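Local coordinates for protein poly-gamma-glutamate hydrolase (Bacillus phage phiNIT1, PDB 3A9L) that hydrolyses the gamma-glutamyl linkages of bacterial poly-gamma-glutamate as a zinc peptidase encoded by a bacteriophage, at residues Phe37-Gly42 against Val79-Phe84; Thr49-Arg54 against Gln190-Tyr195; Val100-Tyr105 against Val162-Ser167; Asn112-Gly117 against Thr141-Ala146. All coordinates share one frame; numbering follows the deposited sequence.

Interaction 1 (Phe37-Gly42 against Val79-Phe84); sequences FSPHAG and VTSTHF. With ZN (zinc ion), chain C; PO4 (phosphate ion), chain D.
P39, H40 and F84 bury most of the surface where F37-G42 meets V79-F84, and they illustrate how a metal ligand can be steadied by its second shell. The H40 imidazole uses both of its ring nitrogens. ND1 binds the zinc ion at 2.2 Å, E45 and H103 being the other protein ligands, while NE2 donates to the backbone oxygen of V79 at 2.6 Å. That bond is nearly straight (163°) and lies close to the imidazole plane, although it meets the V79 carbonyl from above its own plane. With CG anti to the carbonyl carbon (chi1 -49°), the ring swings towards V79, and the two in-plane bonds then fix its rotation. P39 sits between rings: its CG rests over the centre of the H40 imidazole, and its CB lies 3.3 Å from the centroid of the F84 ring, a CH-pi contact over the face. Water 1 adds a bridge, giving a proton to P39 O and accepting one from V79 N. A phosphate ion, probably from the crystallisation liquor, also reaches the metal; S81 N donates to its O3 at 3.0 Å, and S81 OG and H78 hold it too. The zinc corner lies where strand 34-42 turns, with strands 62-68 and 98-105 flanking it, helix 48-59 packed against S38 and A41, and the loop before helix 87-94 supplying V79-F84.

Interaction 2 (Thr49-Arg54 against Gln190-Tyr195); sequences TELIYR and QEFLDY
F192 reaches L51 and R54 because its CG stands anti to the backbone N (chi1 177°), which carries the ring out from helix 190-209 to helix 48-59; R54 adopts the same first torsion (-172°) and then bends at chi2. The result is a helix-helix packing on one side of the mixed alpha/beta sheet, a worked case of one aromatic side chain filling much of an interface without a direct hydrogen bond. Over these segments the axes approach to 10.2 Å and cross at -53°. The F192 ring arrives edge first: CE1 is 3.4 Å from L51 CA, and CZ is 3.1 Å from E50 O, which lies near the ring plane. That same oxygen is the acceptor of the helical bond from R54 N. The first carbons of R54 cross the far end of the ring at a slant, CB 3.5 Å from F192 CZ. L51 turns its two methyls to Y195, CD2 coming 3.8 Å from Y195 CE1, and the two side chains cross at about a right angle. The phenol of Y195 runs on towards the sheet, where its OH is hydrogen-bonded to T113, and F174 meets both Y195 and F192 edge-to-face. Beneath, L51 packs on F102 and I166, so the pair of helices is seated on the central strands. At the outer rim, L193 CD2 lies 3.8 Å from R54 NE, and water 3 joins the helices there, accepting from R54 NE at 3.1 Å and donating to L193 O at 2.9 Å.

Interaction 3 (Val100-Tyr105 against Val162-Ser167); sequences VSFHGY and VQLEIS. With ZN (zinc ion), chain C.
V100-Y105 and V162-S167 run as parallel neighbouring strands, in register from V100 with V162 to Y105 with S167, and five backbone hydrogen bonds join them, from S101 N to V162 O at one end to Y105 N to I166 O at the other. They lie at the centre of an open mixed alpha/beta sheet, with the zinc ligand H103 near the C-terminal end of its strand. Alternation of side chains then divides the work between two faces. H103 and E165 share the polar face. H103 ND1 binds the zinc ion at 2.1 Å, and the carboxylate of E165, bent at chi2, turns towards H103: E165 CD is 3.3 Å from H103 CB, with the imidazole and carboxylate planes 17° apart. Water 2, a zinc ligand, donates to E165 OE1 at 2.8 Å and to G104 O. On the other flank of the ring, water 4 accepts from S101 OG, gives a proton to Q163 OE1 and has a weak bond from H103 NE2; Q163 OE1 is also held by N151. Farther along, the Y105 ring covers S167, whose CB lies 4.0 Å from the ring centroid in a CH-pi contact. The S167 OG turns to its own partners, N110 and N112, and caps helix 168-173 through Q170 N. The opposite face is apolar: V100 CG1 meets L164 CD1 at 3.5 Å, and F102 lies beside L164. Helices 48-59 and 120-132 cover this side, while strands 34-42 and 113-116 flank the pair in the sheet.

Interaction 4 (Asn112-Gly117 against Thr141-Ala146); sequences NTLVGG and TDRFTA
L114 rests one methyl, CD1, against two side chains of the T141-A146 loop. Its CG lies beside the backbone N (chi1 -48°), and the nearly straight chi2 carries CD1 to 3.6 Å from R143 NE and 3.9 Å from F144 CD2. The arginine approaches from CG lodged between its backbone N and carbonyl carbon (chi1 57°), then extends to NE, so that its guanidinium passes obliquely by the methyl. F144 receives that methyl at its edge, near the ring plane, while R143 CB lies over one ring face, toward the rim. F144 also packs on Q163 and E165, and its side chain comes within about 4 Å of the bound phosphate, placing this loop at the border of the zinc pocket. Strand 113-116, antiparallel to 162-167 in the mixed sheet, finishes against this loop: G117 N donates to T145 O at 2.9 Å in an almost straight bond (173°), from above the carbonyl plane. G116 CA faces T145 O and F144 O so closely that no side chain would fit there, and G117 takes a positive phi suited to glycine. G117 CA comes 3.1 Å from A146 O, a CA-H...O contact, and water 6 donates to G117 O at 2.8 Å.

In the fold
From the N terminus, strand 34-42 brings in the first half of interaction 1, and helix 48-59 follows with the first half of interaction 2. Interaction 1 then closes at 79-84, before interaction 3 opens, whereas interaction 2 stays open until helix 190-209; the two therefore cross. Within that long span, interaction 3 opens at 100-105 and closes at 162-167, and interaction 4, from 112-117 to 141-146, closes inside it. Interactions 1 and 3 meet at the metal on neighbouring strands, joined by the backbones of F37 and F102. Interactions 3 and 4 join where Q163 and E165 bond to strand 113-116. Interaction 2 lays its helices against the central strands and bridges helix 190-209 to strand 113-116.

Interaction 1 (Phe37-Gly42 against Val79-Phe84)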
# COMPACT_ATOMS: atom_id res chain seq x y z
N PHE A 37 -1.67 1.82 11.98
CA PHE A 37 -0.79 0.77 11.45
C PHE A 37 -0.50 -0.33 12.44
O PHE A 37 -0.71 -0.20 13.63
CB PHE A 37 0.51 1.39 10.91
CG PHE A 37 1.52 1.69 11.96
CD1 PHE A 37 1.45 2.86 12.72
CD2 PHE A 37 2.54 0.78 12.22
CE1 PHE A 37 2.40 3.11 13.72
CE2 PHE A 37 3.49 1.02 13.22
CZ PHE A 37 3.41 2.17 13.98
N SER A 38 -0.01 -1.45 11.91
CA SER A 38 0.46 -2.52 12.75
C SER A 38 1.71 -3.20 12.13
O SER A 38 1.76 -3.45 10.93
CB SER A 38 -0.65 -3.53 13.04
OG SER A 38 -0.10 -4.64 13.74
N PRO A 39 2.74 -3.45 12.96
CA PRO A 39 3.88 -4.25 12.48
C PRO A 39 3.62 -5.76 12.58
O PRO A 39 4.42 -6.57 12.08
CB PRO A 39 5.01 -3.84 13.43
CG PRO A 39 4.35 -3.44 14.71
CD PRO A 39 2.99 -2.85 14.30
N HIS A 40 2.52 -6.10 13.27
CA HIS A 40 2.14 -7.48 13.61
C HIS A 40 0.74 -7.85 13.05
O HIS A 40 -0.12 -8.45 13.75
CB HIS A 40 2.30 -7.72 15.13
CG HIS A 40 3.63 -7.26 15.68
ND1 HIS A 40 3.80 -6.80 16.96
CD2 HIS A 40 4.85 -7.17 15.09
CE1 HIS A 40 5.05 -6.43 17.15
NE2 HIS A 40 5.71 -6.63 16.02
N ALA A 41 0.52 -7.51 11.78
CA ALA A 41 -0.78 -7.73 11.14
C ALA A 41 -0.91 -9.10 10.45
O ALA A 41 -0.02 -9.94 10.56
CB ALA A 41 -1.10 -6.60 10.17
N GLY A 42 -2.02 -9.31 9.74
CA GLY A 42 -2.35 -10.62 9.15
C GLY A 42 -2.47 -11.59 10.29
O GLY A 42 -3.10 -11.27 11.30
N VAL A 79 8.55 -9.20 15.07
CA VAL A 79 9.65 -8.37 15.52
C VAL A 79 9.07 -7.28 16.42
O VAL A 79 8.31 -6.41 15.99
CB VAL A 79 10.51 -7.85 14.33
CG1 VAL A 79 11.52 -6.82 14.78
CG2 VAL A 79 11.28 -9.05 13.67
N THR A 80 9.39 -7.38 17.70
CA THR A 80 8.89 -6.43 18.67
C THR A 80 9.01 -4.97 18.19
O THR A 80 9.96 -4.62 17.47
CB THR A 80 9.61 -6.64 20.00
OG1 THR A 80 8.78 -6.14 21.06
CG2 THR A 80 10.99 -5.97 19.99
N SER A 81 8.05 -4.13 18.58
CA SER A 81 7.98 -2.71 18.12
C SER A 81 9.21 -1.84 18.39
O SER A 81 9.53 -0.95 17.59
CB SER A 81 6.75 -2.00 18.71
OG SER A 81 5.60 -2.82 18.69
N THR A 82 9.90 -2.07 19.51
CA THR A 82 11.14 -1.34 19.75
C THR A 82 12.27 -1.70 18.74
O THR A 82 13.27 -1.01 18.71
CB THR A 82 11.70 -1.62 21.14
OG1 THR A 82 11.92 -3.02 21.26
CG2 THR A 82 10.74 -1.13 22.24
N HIS A 83 12.11 -2.78 17.97
CA HIS A 83 13.17 -3.32 17.08
C HIS A 83 12.71 -3.28 15.62
O HIS A 83 13.44 -3.66 14.69
CB HIS A 83 13.53 -4.76 17.46
CG HIS A 83 14.19 -4.88 18.79
ND1 HIS A 83 14.74 -6.05 19.25
CD2 HIS A 83 14.41 -3.96 19.76
CE1 HIS A 83 15.27 -5.85 20.44
NE2 HIS A 83 15.09 -4.58 20.77
N PHE A 84 11.49 -2.79 15.45
CA PHE A 84 10.82 -2.94 14.17
C PHE A 84 11.26 -1.80 13.32
O PHE A 84 11.04 -0.62 13.63
CB PHE A 84 9.30 -2.99 14.32
CG PHE A 84 8.58 -3.22 13.01
CD1 PHE A 84 8.24 -2.15 12.20
CD2 PHE A 84 8.25 -4.51 12.61
CE1 PHE A 84 7.58 -2.35 11.01
CE2 PHE A 84 7.59 -4.72 11.41
CZ PHE A 84 7.23 -3.65 10.63
ZN ZN C . 2.39 -6.71 18.64
P PO4 D . 5.11 -6.15 20.82
O1 PO4 D . 6.40 -6.83 21.24
O2 PO4 D . 4.35 -5.59 22.01
O3 PO4 D . 5.53 -5.01 19.94
O4 PO4 D . 4.22 -7.11 20.08
O HOH W 1 6.93 -8.09 12.88
O HOH W 2 1.66 -7.10 20.76

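Interaction 2 (Thr49-Arg54 against Gln190-Tyr195)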
# COMPACT_ATOMS: atom_id res chain seq x y z
N THR A 49 -5.30 -6.34 11.24
CA THR A 49 -5.57 -5.97 9.85
C THR A 49 -6.96 -5.41 9.66
O THR A 49 -7.13 -4.35 9.07
CB THR A 49 -5.40 -7.18 8.90
OG1 THR A 49 -4.03 -7.53 8.81
CG2 THR A 49 -5.92 -6.87 7.49
N GLU A 50 -7.96 -6.11 10.22
CA GLU A 50 -9.39 -5.81 9.94
C GLU A 50 -9.81 -4.57 10.71
O GLU A 50 -10.58 -3.75 10.21
CB GLU A 50 -10.28 -7.00 10.32
CG GLU A 50 -10.06 -8.27 9.43
CD GLU A 50 -8.82 -9.11 9.74
OE1 GLU A 50 -8.34 -9.13 10.89
OE2 GLU A 50 -8.30 -9.77 8.80
N LEU A 51 -9.29 -4.44 11.93
CA LEU A 51 -9.58 -3.24 12.70
C LEU A 51 -8.93 -2.04 12.06
O LEU A 51 -9.52 -0.99 12.04
CB LEU A 51 -9.18 -3.39 14.17
CG LEU A 51 -9.28 -2.13 15.03
CD1 LEU A 51 -10.75 -1.64 15.17
CD2 LEU A 51 -8.62 -2.33 16.37
N ILE A 52 -7.72 -2.19 11.54
CA ILE A 52 -7.06 -1.04 10.90
C ILE A 52 -7.82 -0.62 9.63
O ILE A 52 -7.97 0.58 9.36
CB ILE A 52 -5.59 -1.29 10.63
CG1 ILE A 52 -4.81 -1.05 11.93
CG2 ILE A 52 -5.08 -0.41 9.49
CD1 ILE A 52 -3.51 -1.76 12.00
N TYR A 53 -8.28 -1.61 8.87
CA TYR A 53 -9.06 -1.34 7.65
C TYR A 53 -10.28 -0.47 7.93
O TYR A 53 -10.52 0.51 7.22
CB TYR A 53 -9.53 -2.64 7.03
CG TYR A 53 -8.53 -3.25 6.08
CD1 TYR A 53 -7.18 -3.28 6.39
CD2 TYR A 53 -8.95 -3.81 4.90
CE1 TYR A 53 -6.27 -3.84 5.52
CE2 TYR A 53 -8.06 -4.38 4.03
CZ TYR A 53 -6.72 -4.39 4.34
OH TYR A 53 -5.85 -4.95 3.45
N ARG A 54 -11.03 -0.85 8.96
CA ARG A 54 -12.24 -0.18 9.38
C ARG A 54 -11.93 1.23 9.93
O ARG A 54 -12.64 2.20 9.64
CB ARG A 54 -12.97 -1.04 10.44
CG ARG A 54 -14.39 -0.57 10.87
CD ARG A 54 -15.37 -0.62 9.68
NE ARG A 54 -16.65 -0.02 10.03
CZ ARG A 54 -17.49 0.51 9.15
NH1 ARG A 54 -17.17 0.52 7.85
NH2 ARG A 54 -18.63 1.04 9.56
N GLN A 190 -20.85 -6.52 16.25
CA GLN A 190 -21.17 -5.14 16.61
C GLN A 190 -20.06 -4.54 17.47
O GLN A 190 -19.70 -3.39 17.26
CB GLN A 190 -22.50 -5.08 17.34
CG GLN A 190 -22.60 -4.10 18.49
CD GLN A 190 -23.95 -4.23 19.16
OE1 GLN A 190 -24.08 -4.92 20.16
NE2 GLN A 190 -24.98 -3.63 18.55
N GLU A 191 -19.49 -5.34 18.37
CA GLU A 191 -18.35 -4.89 19.20
C GLU A 191 -17.19 -4.43 18.33
O GLU A 191 -16.63 -3.37 18.59
CB GLU A 191 -17.89 -5.97 20.18
CG GLU A 191 -16.95 -5.44 21.31
CD GLU A 191 -17.12 -6.17 22.63
OE1 GLU A 191 -18.24 -6.19 23.17
OE2 GLU A 191 -16.12 -6.71 23.14
N PHE A 192 -16.86 -5.19 17.28
CA PHE A 192 -15.88 -4.72 16.28
C PHE A 192 -16.17 -3.31 15.80
O PHE A 192 -15.30 -2.43 15.89
CB PHE A 192 -15.74 -5.68 15.07
CG PHE A 192 -14.79 -5.17 14.02
CD1 PHE A 192 -13.42 -5.36 14.14
CD2 PHE A 192 -15.27 -4.48 12.90
CE1 PHE A 192 -12.53 -4.87 13.17
CE2 PHE A 192 -14.41 -3.97 11.93
CZ PHE A 192 -13.03 -4.17 12.04
N LEU A 193 -17.37 -3.10 15.28
CA LEU A 193 -17.80 -1.78 14.75
C LEU A 193 -17.70 -0.64 15.78
O LEU A 193 -17.16 0.44 15.49
CB LEU A 193 -19.20 -1.87 14.16
CG LEU A 193 -19.46 -2.95 13.07
CD1 LEU A 193 -20.91 -2.99 12.64
CD2 LEU A 193 -18.58 -2.75 11.83
N ASP A 194 -18.24 -0.88 16.97
CA ASP A 194 -18.12 0.07 18.09
C ASP A 194 -16.65 0.40 18.45
O ASP A 194 -16.31 1.55 18.80
CB ASP A 194 -18.86 -0.48 19.31
CG ASP A 194 -20.38 -0.55 19.11
OD1 ASP A 194 -20.91 0.13 18.23
OD2 ASP A 194 -21.06 -1.26 19.89
N TYR A 195 -15.79 -0.61 18.40
CA TYR A 195 -14.38 -0.42 18.75
C TYR A 195 -13.81 0.56 17.72
O TYR A 195 -13.31 1.63 18.08
CB TYR A 195 -13.64 -1.77 18.74
CG TYR A 195 -12.33 -1.81 19.52
CD1 TYR A 195 -11.19 -1.17 19.03
CD2 TYR A 195 -12.24 -2.49 20.71
CE1 TYR A 195 -10.00 -1.20 19.73
CE2 TYR A 195 -11.04 -2.54 21.42
CZ TYR A 195 -9.93 -1.89 20.92
OH TYR A 195 -8.73 -1.92 21.59
O HOH W 3 -17.51 1.19 12.71

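Interaction 3 (Val100-Tyr105 against Val162-Ser167)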
# COMPACT_ATOMS: atom_id res chain seq x y z
N VAL A 100 -1.15 5.93 15.48
CA VAL A 100 -1.80 4.97 16.38
C VAL A 100 -1.49 3.53 15.93
O VAL A 100 -1.81 3.13 14.80
CB VAL A 100 -3.32 5.22 16.43
CG1 VAL A 100 -4.02 4.15 17.24
CG2 VAL A 100 -3.63 6.57 17.03
N SER A 101 -0.90 2.73 16.82
CA SER A 101 -0.49 1.36 16.43
C SER A 101 -1.45 0.35 17.03
O SER A 101 -1.98 0.59 18.08
CB SER A 101 0.92 1.06 16.90
OG SER A 101 1.02 1.12 18.31
N PHE A 102 -1.67 -0.77 16.36
CA PHE A 102 -2.61 -1.76 16.87
C PHE A 102 -1.94 -3.13 17.08
O PHE A 102 -1.39 -3.71 16.15
CB PHE A 102 -3.82 -1.90 15.93
CG PHE A 102 -4.62 -0.64 15.77
CD1 PHE A 102 -4.21 0.38 14.89
CD2 PHE A 102 -5.78 -0.45 16.50
CE1 PHE A 102 -4.96 1.57 14.74
CE2 PHE A 102 -6.55 0.72 16.35
CZ PHE A 102 -6.12 1.73 15.49
N HIS A 103 -2.07 -3.66 18.30
CA HIS A 103 -1.37 -4.88 18.73
C HIS A 103 -2.26 -5.90 19.34
O HIS A 103 -3.35 -5.59 19.84
CB HIS A 103 -0.24 -4.55 19.71
CG HIS A 103 0.95 -3.92 19.05
ND1 HIS A 103 2.02 -4.65 18.61
CD2 HIS A 103 1.22 -2.62 18.74
CE1 HIS A 103 2.90 -3.84 18.05
NE2 HIS A 103 2.44 -2.60 18.13
N GLY A 104 -1.80 -7.14 19.30
CA GLY A 104 -2.53 -8.23 19.96
C GLY A 104 -1.70 -8.87 21.07
O GLY A 104 -0.53 -9.17 20.88
N TYR A 105 -2.29 -9.07 22.25
CA TYR A 105 -1.54 -9.78 23.30
C TYR A 105 -2.39 -10.96 23.75
O TYR A 105 -3.60 -10.96 23.55
CB TYR A 105 -1.10 -8.85 24.46
CG TYR A 105 -2.20 -8.46 25.44
CD1 TYR A 105 -2.46 -9.24 26.57
CD2 TYR A 105 -2.98 -7.32 25.23
CE1 TYR A 105 -3.48 -8.89 27.47
CE2 TYR A 105 -4.00 -6.95 26.13
CZ TYR A 105 -4.24 -7.74 27.24
OH TYR A 105 -5.25 -7.39 28.11
N VAL A 162 0.47 6.46 19.99
CA VAL A 162 -0.46 5.80 20.92
C VAL A 162 -0.52 4.34 20.55
O VAL A 162 -0.92 3.98 19.44
CB VAL A 162 -1.90 6.36 20.84
CG1 VAL A 162 -2.90 5.46 21.58
CG2 VAL A 162 -1.98 7.79 21.35
N GLN A 163 -0.18 3.49 21.49
CA GLN A 163 -0.17 2.07 21.26
C GLN A 163 -1.42 1.40 21.88
O GLN A 163 -1.71 1.61 23.08
CB GLN A 163 1.12 1.46 21.84
CG GLN A 163 1.16 -0.03 21.63
CD GLN A 163 2.38 -0.70 22.25
OE1 GLN A 163 3.30 -1.04 21.54
NE2 GLN A 163 2.35 -0.92 23.58
N LEU A 164 -2.13 0.59 21.10
CA LEU A 164 -3.19 -0.24 21.68
C LEU A 164 -2.78 -1.70 21.70
O LEU A 164 -2.38 -2.24 20.70
CB LEU A 164 -4.53 -0.10 20.93
CG LEU A 164 -5.31 1.22 20.99
CD1 LEU A 164 -4.60 2.32 20.22
CD2 LEU A 164 -6.72 1.03 20.42
N GLU A 165 -2.89 -2.34 22.85
CA GLU A 165 -2.55 -3.76 22.91
C GLU A 165 -3.84 -4.48 23.28
O GLU A 165 -4.33 -4.33 24.41
CB GLU A 165 -1.42 -3.98 23.92
CG GLU A 165 0.02 -3.59 23.41
CD GLU A 165 0.83 -4.77 22.87
OE1 GLU A 165 0.34 -5.89 22.86
OE2 GLU A 165 1.97 -4.56 22.43
N ILE A 166 -4.39 -5.23 22.32
CA ILE A 166 -5.71 -5.80 22.44
C ILE A 166 -5.64 -7.30 22.73
O ILE A 166 -4.99 -8.05 22.00
CB ILE A 166 -6.54 -5.52 21.15
CG1 ILE A 166 -6.24 -4.10 20.62
CG2 ILE A 166 -8.02 -5.67 21.42
CD1 ILE A 166 -7.03 -3.78 19.38
N SER A 167 -6.31 -7.73 23.78
CA SER A 167 -6.23 -9.12 24.26
C SER A 167 -6.86 -10.06 23.24
O SER A 167 -7.74 -9.66 22.47
CB SER A 167 -6.94 -9.28 25.60
OG SER A 167 -8.35 -9.21 25.40
ZN ZN C . 2.39 -6.71 18.64
O HOH W 4 3.55 -0.08 18.89
O HOH W 2 1.66 -7.10 20.76

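Interaction 4 (Asn112-Gly117 against Thr141-Ala146)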
# COMPACT_ATOMS: atom_id res chain seq x y z
N ASN A 112 -9.82 -7.03 27.22
CA ASN A 112 -9.22 -5.81 27.66
C ASN A 112 -8.36 -5.16 26.60
O ASN A 112 -7.81 -5.85 25.72
CB ASN A 112 -8.39 -6.06 28.93
CG ASN A 112 -8.27 -4.85 29.77
OD1 ASN A 112 -8.83 -3.82 29.45
ND2 ASN A 112 -7.54 -4.95 30.87
N THR A 113 -8.23 -3.85 26.71
CA THR A 113 -7.30 -3.06 25.91
C THR A 113 -6.43 -2.18 26.82
O THR A 113 -6.96 -1.45 27.66
CB THR A 113 -8.05 -2.18 24.88
OG1 THR A 113 -8.79 -3.03 23.98
CG2 THR A 113 -7.06 -1.32 24.10
N LEU A 114 -5.11 -2.28 26.61
CA LEU A 114 -4.10 -1.58 27.39
C LEU A 114 -3.43 -0.56 26.48
O LEU A 114 -2.73 -0.92 25.52
CB LEU A 114 -3.06 -2.57 27.98
CG LEU A 114 -3.62 -3.83 28.68
CD1 LEU A 114 -2.52 -4.84 28.96
CD2 LEU A 114 -4.35 -3.46 29.98
N VAL A 115 -3.69 0.71 26.78
CA VAL A 115 -3.32 1.81 25.89
C VAL A 115 -2.13 2.58 26.46
O VAL A 115 -2.17 3.05 27.59
CB VAL A 115 -4.51 2.77 25.68
CG1 VAL A 115 -4.25 3.74 24.52
CG2 VAL A 115 -5.80 1.99 25.43
N GLY A 116 -1.08 2.72 25.66
CA GLY A 116 0.07 3.51 26.07
C GLY A 116 0.59 4.34 24.93
O GLY A 116 -0.15 4.66 23.99
N GLY A 117 1.87 4.64 24.98
CA GLY A 117 2.48 5.51 23.99
C GLY A 117 2.73 6.87 24.64
O GLY A 117 2.27 7.11 25.76
N THR A 141 0.21 -0.07 32.31
CA THR A 141 1.03 0.12 33.53
C THR A 141 2.20 -0.85 33.81
O THR A 141 3.34 -0.41 33.83
CB THR A 141 0.18 0.15 34.79
OG1 THR A 141 -0.65 -1.03 34.82
CG2 THR A 141 -0.66 1.44 34.84
N ASP A 142 1.96 -2.13 34.09
CA ASP A 142 3.13 -3.02 34.28
C ASP A 142 3.93 -3.22 32.98
O ASP A 142 5.17 -3.20 32.98
CB ASP A 142 2.86 -4.37 35.01
CG ASP A 142 1.38 -4.65 35.32
OD1 ASP A 142 0.53 -4.71 34.39
OD2 ASP A 142 1.09 -4.89 36.52
N ARG A 143 3.20 -3.36 31.87
CA ARG A 143 3.70 -3.76 30.57
C ARG A 143 3.03 -2.88 29.51
O ARG A 143 1.99 -2.24 29.77
CB ARG A 143 3.30 -5.21 30.30
CG ARG A 143 1.80 -5.43 30.38
CD ARG A 143 1.33 -6.83 30.09
NE ARG A 143 -0.08 -6.97 30.46
CZ ARG A 143 -0.81 -8.07 30.29
NH1 ARG A 143 -0.30 -9.16 29.72
NH2 ARG A 143 -2.08 -8.08 30.68
N PHE A 144 3.62 -2.86 28.32
CA PHE A 144 3.02 -2.19 27.15
C PHE A 144 2.82 -0.69 27.30
O PHE A 144 1.93 -0.10 26.67
CB PHE A 144 1.68 -2.84 26.81
CG PHE A 144 1.76 -4.31 26.53
CD1 PHE A 144 2.81 -4.85 25.79
CD2 PHE A 144 0.78 -5.16 26.99
CE1 PHE A 144 2.88 -6.23 25.53
CE2 PHE A 144 0.84 -6.54 26.75
CZ PHE A 144 1.88 -7.07 26.01
N THR A 145 3.61 -0.06 28.15
CA THR A 145 3.43 1.38 28.40
C THR A 145 3.96 2.21 27.24
O THR A 145 3.52 3.34 27.03
CB THR A 145 4.10 1.88 29.71
OG1 THR A 145 5.52 1.82 29.57
CG2 THR A 145 3.67 1.09 30.92
N ALA A 146 4.93 1.64 26.51
CA ALA A 146 5.54 2.33 25.35
C ALA A 146 5.86 3.81 25.54
O ALA A 146 5.33 4.67 24.83
CB ALA A 146 4.66 2.12 24.11
O HOH W 5 -0.21 -0.22 24.97
O HOH W 6 1.30 5.73 28.02